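Local coordinates for protein trans-4-hydroxy-L-proline dehydratase (Clostridioides difficile 70-100-2010, PDB 6VXC) that catalyses the radical-based dehydration of trans-4-hydroxy-L-proline to (S)-1-pyrroline-5-carboxylate in anaerobic hydroxyproline breakdown, at residues L50-E53 / A54-Y58; T110-D113 / L114-H118; I531-I534 / C535-M539. One frame throughout, in Å; residues are numbered along the deposited sequence.

Overall arrangement
Each contact of this glycyl radical enzyme lies along one helix, contacts 2 and 3 including a residue just beyond its end, and none lies at the active-site residues. Contact 1 is in the last turns of helix 46-58, contact 2 takes in nearly all of the short helix 111-119 and its N-cap, and contact 3 is at the C-terminal end of helix 506-538. Contacts 1 and 2 share a neighbour, helix 129-143, though their centres are about 24 Å apart. Contact 3 comes nearer to contact 1: centres about 20 Å apart and nearest atoms about 5 Å, without touching. Contact 2 is more remote from contact 3, with about 26 Å between centres.

Contact 1. Residues L50-E53 / A54-Y58; sequences LMTE and AYKKY
T52 and K56 make the side-chain contact of this helical stretch, one turn apart and running side by side in the same direction. The methyl CG2 of T52 lies 3.7 Å from CE of K56, near the end of the lysine. T52 sets this up by holding CG2 anti to its backbone N (chi1 -55° for OG1), which leaves OG1 beside that N and able to bond back to the carbonyl of A48. Extended beyond CG, the lysine chain carries its methylenes past the threonine; its CG is also 3.5 Å from O of T52.

Four i to i+4 backbone bonds run through the stretch. The straightest is K56 N to T52 O, 3.0 Å with an N-H...O angle of 175°, and Y55 N to M51 O has the same length. A54 N reaches L50 O at 3.1 Å, while K57 N to E53 O, also 3.1 Å, is more bent.

Contacts of carbon with carbonyl oxygen complete the local packing. CD1 of Y55 comes within 3.5 Å of O of M51, which approaches the ring obliquely, and CB of K57 is 3.4 Å from O of E53.

The polar ends are held from outside: Y55 OH by R68, E53 OE1 by H74, and T52 OG1 by W143 as well as A48. Helix 46-58 packs against two neighbouring helices. Side chains of M51, A54 and Y55 pack against S71 of helix 64-78, M51 also against R68, while T52, Y55 and K56 touch helix 129-143, where the Y55 ring meets that of W143 with the planes about 60° apart.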
loop_
_atom_site.group_PDB
_atom_site.type_symbol
_atom_site.label_atom_id
_atom_site.label_comp_id
_atom_site.label_asym_id
_atom_site.label_seq_id
_atom_site.Cartn_x
_atom_site.Cartn_y
_atom_site.Cartn_z
ATOM N N LEU A 50 4.685 15.457 22.410
ATOM C CA LEU A 50 5.910 14.872 22.941
ATOM C C LEU A 50 7.087 15.067 21.993
ATOM O O LEU A 50 8.217 15.273 22.445
ATOM C CB LEU A 50 5.696 13.387 23.259
ATOM C CG LEU A 50 4.722 13.147 24.422
ATOM C CD1 LEU A 50 4.442 11.659 24.665
ATOM C CD2 LEU A 50 5.218 13.820 25.699
ATOM N N MET A 51 6.856 14.989 20.686
ATOM C CA MET A 51 7.938 15.266 19.748
ATOM C C MET A 51 8.365 16.729 19.819
ATOM O O MET A 51 9.552 17.038 19.693
ATOM C CB MET A 51 7.521 14.906 18.316
ATOM C CG MET A 51 7.188 13.427 18.116
ATOM S SD MET A 51 8.577 12.286 18.303
ATOM C CE MET A 51 9.478 12.592 16.789
ATOM N N THR A 52 7.418 17.644 20.010
ATOM C CA THR A 52 7.793 19.043 20.159
ATOM C C THR A 52 8.707 19.230 21.365
ATOM O O THR A 52 9.750 19.881 21.267
ATOM C CB THR A 52 6.554 19.932 20.281
ATOM O OG1 THR A 52 5.684 19.715 19.170
ATOM C CG2 THR A 52 6.975 21.407 20.310
ATOM N N GLU A 53 8.351 18.622 22.502
ATOM C CA GLU A 53 9.204 18.691 23.690
ATOM C C GLU A 53 10.615 18.187 23.410
ATOM O O GLU A 53 11.596 18.750 23.912
ATOM C CB GLU A 53 8.592 17.884 24.834
ATOM C CG GLU A 53 7.323 18.453 25.421
ATOM C CD GLU A 53 6.800 17.609 26.578
ATOM O OE1 GLU A 53 7.474 16.631 26.958
ATOM O OE2 GLU A 53 5.712 17.919 27.104
ATOM N N ALA A 54 10.736 17.082 22.677
ATOM C CA ALA A 54 12.053 16.512 22.430
ATOM C C ALA A 54 12.898 17.421 21.545
ATOM O O ALA A 54 14.092 17.596 21.799
ATOM C CB ALA A 54 11.924 15.119 21.815
ATOM N N TYR A 55 12.307 17.993 20.491
ATOM C CA TYR A 55 13.076 18.870 19.610
ATOM C C TYR A 55 13.540 20.123 20.343
ATOM O O TYR A 55 14.701 20.537 20.207
ATOM C CB TYR A 55 12.252 19.251 18.384
ATOM C CG TYR A 55 12.405 18.311 17.211
ATOM C CD1 TYR A 55 12.226 16.942 17.362
ATOM C CD2 TYR A 55 12.743 18.794 15.954
ATOM C CE1 TYR A 55 12.367 16.077 16.279
ATOM C CE2 TYR A 55 12.881 17.950 14.872
ATOM C CZ TYR A 55 12.695 16.584 15.039
ATOM O OH TYR A 55 12.831 15.742 13.954
ATOM N N LYS A 56 12.644 20.742 21.115
ATOM C CA LYS A 56 13.029 21.903 21.904
ATOM C C LYS A 56 14.165 21.572 22.858
ATOM O O LYS A 56 14.983 22.437 23.175
ATOM C CB LYS A 56 11.819 22.432 22.677
ATOM C CG LYS A 56 10.802 23.160 21.811
ATOM C CD LYS A 56 9.563 23.540 22.618
ATOM C CE LYS A 56 8.598 24.369 21.796
ATOM N NZ LYS A 56 7.360 24.648 22.572
ATOM N N LYS A 57 14.240 20.328 23.307
ATOM C CA LYS A 57 15.327 19.906 24.177
ATOM C C LYS A 57 16.613 19.642 23.393
ATOM O O LYS A 57 17.697 20.052 23.821
ATOM C CB LYS A 57 14.883 18.664 24.949
ATOM C CG LYS A 57 15.715 18.287 26.152
ATOM C CD LYS A 57 14.881 17.402 27.095
ATOM C CE LYS A 57 15.750 16.569 28.021
ATOM N NZ LYS A 57 15.005 15.390 28.547
ATOM N N TYR A 58 16.525 18.974 22.241
ATOM C CA TYR A 58 17.708 18.401 21.610
ATOM C C TYR A 58 18.095 18.993 20.259
ATOM O O TYR A 58 19.249 18.823 19.851
ATOM C CB TYR A 58 17.537 16.883 21.442
ATOM C CG TYR A 58 17.533 16.124 22.747
ATOM C CD1 TYR A 58 18.660 16.105 23.569
ATOM C CD2 TYR A 58 16.405 15.431 23.160
ATOM C CE1 TYR A 58 18.660 15.412 24.763
ATOM C CE2 TYR A 58 16.395 14.736 24.340
ATOM C CZ TYR A 58 17.524 14.732 25.143
ATOM O OH TYR A 58 17.507 14.042 26.323
#

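Contact 2. Residues T110-D113 / L114-H118; sequences TMED and LEVMH
From M111 on the backbone is helical, T110 standing just before it; L114 N bonds to T110 O at 3.1 Å and V116 N to E112 O at 2.8 Å, the latter nearly in line with the carbonyl. M111 and L114 provide the apolar side-chain contact: the M111 chain bends at chi2 and chi3, which carries CE forward along the helix to 4.1 Å from CD1 of L114, the two side chains crossing at a slant. E112 and V116 also cross at a slant, CG of the glutamate meeting CG2 of the valine; that same methyl also sits 3.3 Å from O of E112. M117 folds back along the helix, its CG lodged between backbone N and carbonyl carbon (chi1 68°), and brings CG to 3.5 Å from O of D113. Around the helix, M111 and L114 touch helix 129-143, and E115 makes a salt bridge with R132 there.

At the start of the helix the bonds run both ways. D113 N donates to OG1 of T110 at 2.9 Å, and T110 N returns a bond of 3.0 Å to OD2 of D113, meeting it from above the carboxylate plane, 37° out of it. This reciprocal pair is a capping box, with T110 as the N-cap residue: it satisfies a first-turn N-H and begins helix 111-119.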
loop_
_atom_site.group_PDB
_atom_site.type_symbol
_atom_site.label_atom_id
_atom_site.label_comp_id
_atom_site.label_asym_id
_atom_site.label_seq_id
_atom_site.Cartn_x
_atom_site.Cartn_y
_atom_site.Cartn_z
ATOM N N THR A 110 -2.691 22.779 8.580
ATOM C CA THR A 110 -3.294 24.077 8.841
ATOM C C THR A 110 -4.581 23.893 9.642
ATOM O O THR A 110 -5.162 22.802 9.698
ATOM C CB THR A 110 -3.616 24.816 7.541
ATOM O OG1 THR A 110 -4.658 24.119 6.850
ATOM C CG2 THR A 110 -2.400 24.905 6.643
ATOM N N MET A 111 -5.042 24.985 10.256
ATOM C CA MET A 111 -6.321 24.919 10.949
ATOM C C MET A 111 -7.449 24.607 9.976
ATOM O O MET A 111 -8.433 23.961 10.354
ATOM C CB MET A 111 -6.577 26.216 11.717
ATOM C CG MET A 111 -5.508 26.527 12.774
ATOM S SD MET A 111 -5.191 25.215 13.979
ATOM C CE MET A 111 -6.813 25.037 14.721
ATOM N N GLU A 112 -7.325 25.041 8.718
ATOM C CA GLU A 112 -8.325 24.655 7.730
ATOM C C GLU A 112 -8.280 23.155 7.462
ATOM O O GLU A 112 -9.326 22.527 7.287
ATOM C CB GLU A 112 -8.146 25.428 6.423
ATOM C CG GLU A 112 -9.272 25.115 5.436
ATOM C CD GLU A 112 -9.078 25.708 4.051
ATOM O OE1 GLU A 112 -8.022 26.330 3.798
ATOM O OE2 GLU A 112 -10.002 25.566 3.218
ATOM N N ASP A 113 -7.080 22.568 7.399
ATOM C CA ASP A 113 -6.966 21.121 7.260
ATOM C C ASP A 113 -7.772 20.407 8.334
ATOM O O ASP A 113 -8.504 19.453 8.051
ATOM C CB ASP A 113 -5.502 20.677 7.340
ATOM C CG ASP A 113 -4.713 20.986 6.086
ATOM O OD1 ASP A 113 -5.293 21.047 4.991
ATOM O OD2 ASP A 113 -3.482 21.139 6.201
ATOM N N LEU A 114 -7.619 20.840 9.584
ATOM C CA LEU A 114 -8.342 20.206 10.676
ATOM C C LEU A 114 -9.837 20.351 10.483
ATOM O O LEU A 114 -10.592 19.398 10.700
ATOM C CB LEU A 114 -7.919 20.810 12.011
ATOM C CG LEU A 114 -6.440 20.635 12.337
ATOM C CD1 LEU A 114 -6.149 21.072 13.767
ATOM C CD2 LEU A 114 -6.002 19.204 12.091
ATOM N N GLU A 115 -10.280 21.534 10.054
ATOM C CA GLU A 115 -11.695 21.753 9.782
ATOM C C GLU A 115 -12.198 20.824 8.680
ATOM O O GLU A 115 -13.312 20.298 8.757
ATOM C CB GLU A 115 -11.922 23.223 9.401
ATOM C CG GLU A 115 -13.381 23.662 9.318
ATOM C CD GLU A 115 -14.016 23.918 10.672
ATOM O OE1 GLU A 115 -13.368 23.634 11.706
ATOM O OE2 GLU A 115 -15.171 24.401 10.699
ATOM N N VAL A 116 -11.421 20.675 7.614
ATOM C CA VAL A 116 -11.858 19.857 6.494
ATOM C C VAL A 116 -11.984 18.390 6.907
ATOM O O VAL A 116 -12.975 17.727 6.592
ATOM C CB VAL A 116 -10.902 20.037 5.305
ATOM C CG1 VAL A 116 -11.176 18.975 4.252
ATOM C CG2 VAL A 116 -11.071 21.436 4.722
ATOM N N MET A 117 -10.982 17.859 7.612
ATOM C CA MET A 117 -11.030 16.440 7.959
ATOM C C MET A 117 -12.123 16.151 8.980
ATOM O O MET A 117 -12.732 15.079 8.950
ATOM C CB MET A 117 -9.662 15.966 8.449
ATOM C CG MET A 117 -9.211 16.521 9.774
ATOM S SD MET A 117 -7.601 15.864 10.293
ATOM C CE MET A 117 -6.523 16.483 9.005
ATOM N N HIS A 118 -12.427 17.105 9.847
ATOM C CA HIS A 118 -13.503 16.898 10.804
ATOM C C HIS A 118 -14.856 16.893 10.105
ATOM O O HIS A 118 -15.744 16.118 10.465
ATOM C CB HIS A 118 -13.460 17.979 11.881
ATOM C CG HIS A 118 -14.488 17.812 12.952
ATOM N ND1 HIS A 118 -14.230 17.167 14.139
ATOM C CD2 HIS A 118 -15.788 18.192 13.006
ATOM C CE1 HIS A 118 -15.321 17.169 14.885
ATOM N NE2 HIS A 118 -16.280 17.784 14.219
#

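Contact 3. Residues I531-I534 / C535-M539; sequences IENI and CAKHM
I531 and C535 meet on the close, buried flank of this helix end. CG2 of the isoleucine stands 4.1 Å from SG of the cysteine, whose chi1 of -66° sets the sulfur anti to its own carbonyl carbon and over the preceding turn. Their backbones are joined as well, C535 N to I531 O at 2.9 Å. I531 and I534 both press on I152 of helix 148-155, and the buried carboxylate of E532 is gripped by the backbone N-H groups of V653 and C654.

The stretch forms the last two turns of the long helix 506-538. H538 N still closes on I534 O at 2.8 Å and M539 N on C535 O at 2.7 Å, but M539 is the first residue to leave helical backbone angles, and its own carbonyl takes a bond from Q559.

The other flank is nearer solvent, with N533, I534 and H538 partly exposed and K537 exposed. I534 CG2 and H538 CD2 come to 4.1 Å, the side chains crossing at an angle; I534 O lies at the edge of the imidazole, near its plane, 3.3 Å from CD2. CB of K537 sits over one face of that ring, offset towards its rim. The lysine keeps its CG 3.4 Å from O of N533, and its chain bends at chi4 beyond the extended part; the N533 amide turns back to donate through ND2 to the carbonyl of A529.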
loop_
_atom_site.group_PDB
_atom_site.type_symbol
_atom_site.label_atom_id
_atom_site.label_comp_id
_atom_site.label_asym_id
_atom_site.label_seq_id
_atom_site.Cartn_x
_atom_site.Cartn_y
_atom_site.Cartn_z
ATOM N N ILE A 531 13.508 14.771 -3.420
ATOM C CA ILE A 531 12.729 14.247 -2.297
ATOM C C ILE A 531 13.469 13.117 -1.597
ATOM O O ILE A 531 13.425 12.998 -0.366
ATOM C CB ILE A 531 11.326 13.819 -2.779
ATOM C CG1 ILE A 531 10.526 15.066 -3.154
ATOM C CG2 ILE A 531 10.590 12.986 -1.724
ATOM C CD1 ILE A 531 9.313 14.775 -3.970
ATOM N N GLU A 532 14.156 12.271 -2.363
ATOM C CA GLU A 532 14.932 11.203 -1.760
ATOM C C GLU A 532 16.002 11.764 -0.822
ATOM O O GLU A 532 16.218 11.231 0.271
ATOM C CB GLU A 532 15.569 10.347 -2.852
ATOM C CG GLU A 532 16.173 9.067 -2.332
ATOM C CD GLU A 532 16.732 8.162 -3.410
ATOM O OE1 GLU A 532 16.512 8.428 -4.619
ATOM O OE2 GLU A 532 17.391 7.177 -3.021
ATOM N N ASN A 533 16.672 12.847 -1.230
ATOM C CA ASN A 533 17.645 13.500 -0.354
ATOM C C ASN A 533 16.998 14.024 0.915
ATOM O O ASN A 533 17.526 13.850 2.013
ATOM C CB ASN A 533 18.323 14.645 -1.093
ATOM C CG ASN A 533 19.428 14.174 -1.963
ATOM O OD1 ASN A 533 20.535 13.972 -1.488
ATOM N ND2 ASN A 533 19.153 13.995 -3.241
ATOM N N ILE A 534 15.864 14.702 0.768
ATOM C CA ILE A 534 15.190 15.302 1.912
ATOM C C ILE A 534 14.794 14.233 2.923
ATOM O O ILE A 534 15.033 14.379 4.125
ATOM C CB ILE A 534 13.976 16.123 1.435
ATOM C CG1 ILE A 534 14.442 17.389 0.707
ATOM C CG2 ILE A 534 13.045 16.433 2.589
ATOM C CD1 ILE A 534 13.312 18.200 0.051
ATOM N N CYS A 535 14.223 13.121 2.449
ATOM C CA CYS A 535 13.826 12.057 3.372
ATOM C C CYS A 535 15.031 11.434 4.065
ATOM O O CYS A 535 14.987 11.172 5.266
ATOM C CB CYS A 535 13.021 10.985 2.637
ATOM S SG CYS A 535 11.434 11.624 2.039
ATOM N N ALA A 536 16.121 11.222 3.330
ATOM C CA ALA A 536 17.318 10.625 3.911
ATOM C C ALA A 536 17.912 11.502 5.009
ATOM O O ALA A 536 18.352 10.996 6.049
ATOM C CB ALA A 536 18.345 10.376 2.811
ATOM N N LYS A 537 17.913 12.823 4.804
ATOM C CA LYS A 537 18.540 13.729 5.765
ATOM C C LYS A 537 17.607 14.064 6.921
ATOM O O LYS A 537 18.063 14.186 8.059
ATOM C CB LYS A 537 18.984 15.030 5.075
ATOM C CG LYS A 537 20.092 14.864 4.043
ATOM C CD LYS A 537 20.328 16.162 3.240
ATOM C CE LYS A 537 21.544 16.051 2.312
ATOM N NZ LYS A 537 22.834 15.926 3.067
ATOM N N HIS A 538 16.311 14.232 6.659
ATOM C CA HIS A 538 15.393 14.731 7.670
ATOM C C HIS A 538 14.393 13.694 8.167
ATOM O O HIS A 538 13.698 13.959 9.146
ATOM C CB HIS A 538 14.631 15.952 7.127
ATOM C CG HIS A 538 15.537 17.027 6.605
ATOM N ND1 HIS A 538 16.209 17.899 7.431
ATOM C CD2 HIS A 538 15.900 17.352 5.343
ATOM C CE1 HIS A 538 16.945 18.718 6.700
ATOM N NE2 HIS A 538 16.775 18.408 5.428
ATOM N N MET A 539 14.293 12.536 7.527
ATOM C CA MET A 539 13.436 11.464 8.033
ATOM C C MET A 539 14.207 10.176 8.287
ATOM O O MET A 539 13.715 9.099 7.928
ATOM C CB MET A 539 12.315 11.141 7.047
ATOM C CG MET A 539 11.270 12.194 6.829
ATOM S SD MET A 539 10.084 11.509 5.643
ATOM C CE MET A 539 9.497 12.989 4.835
#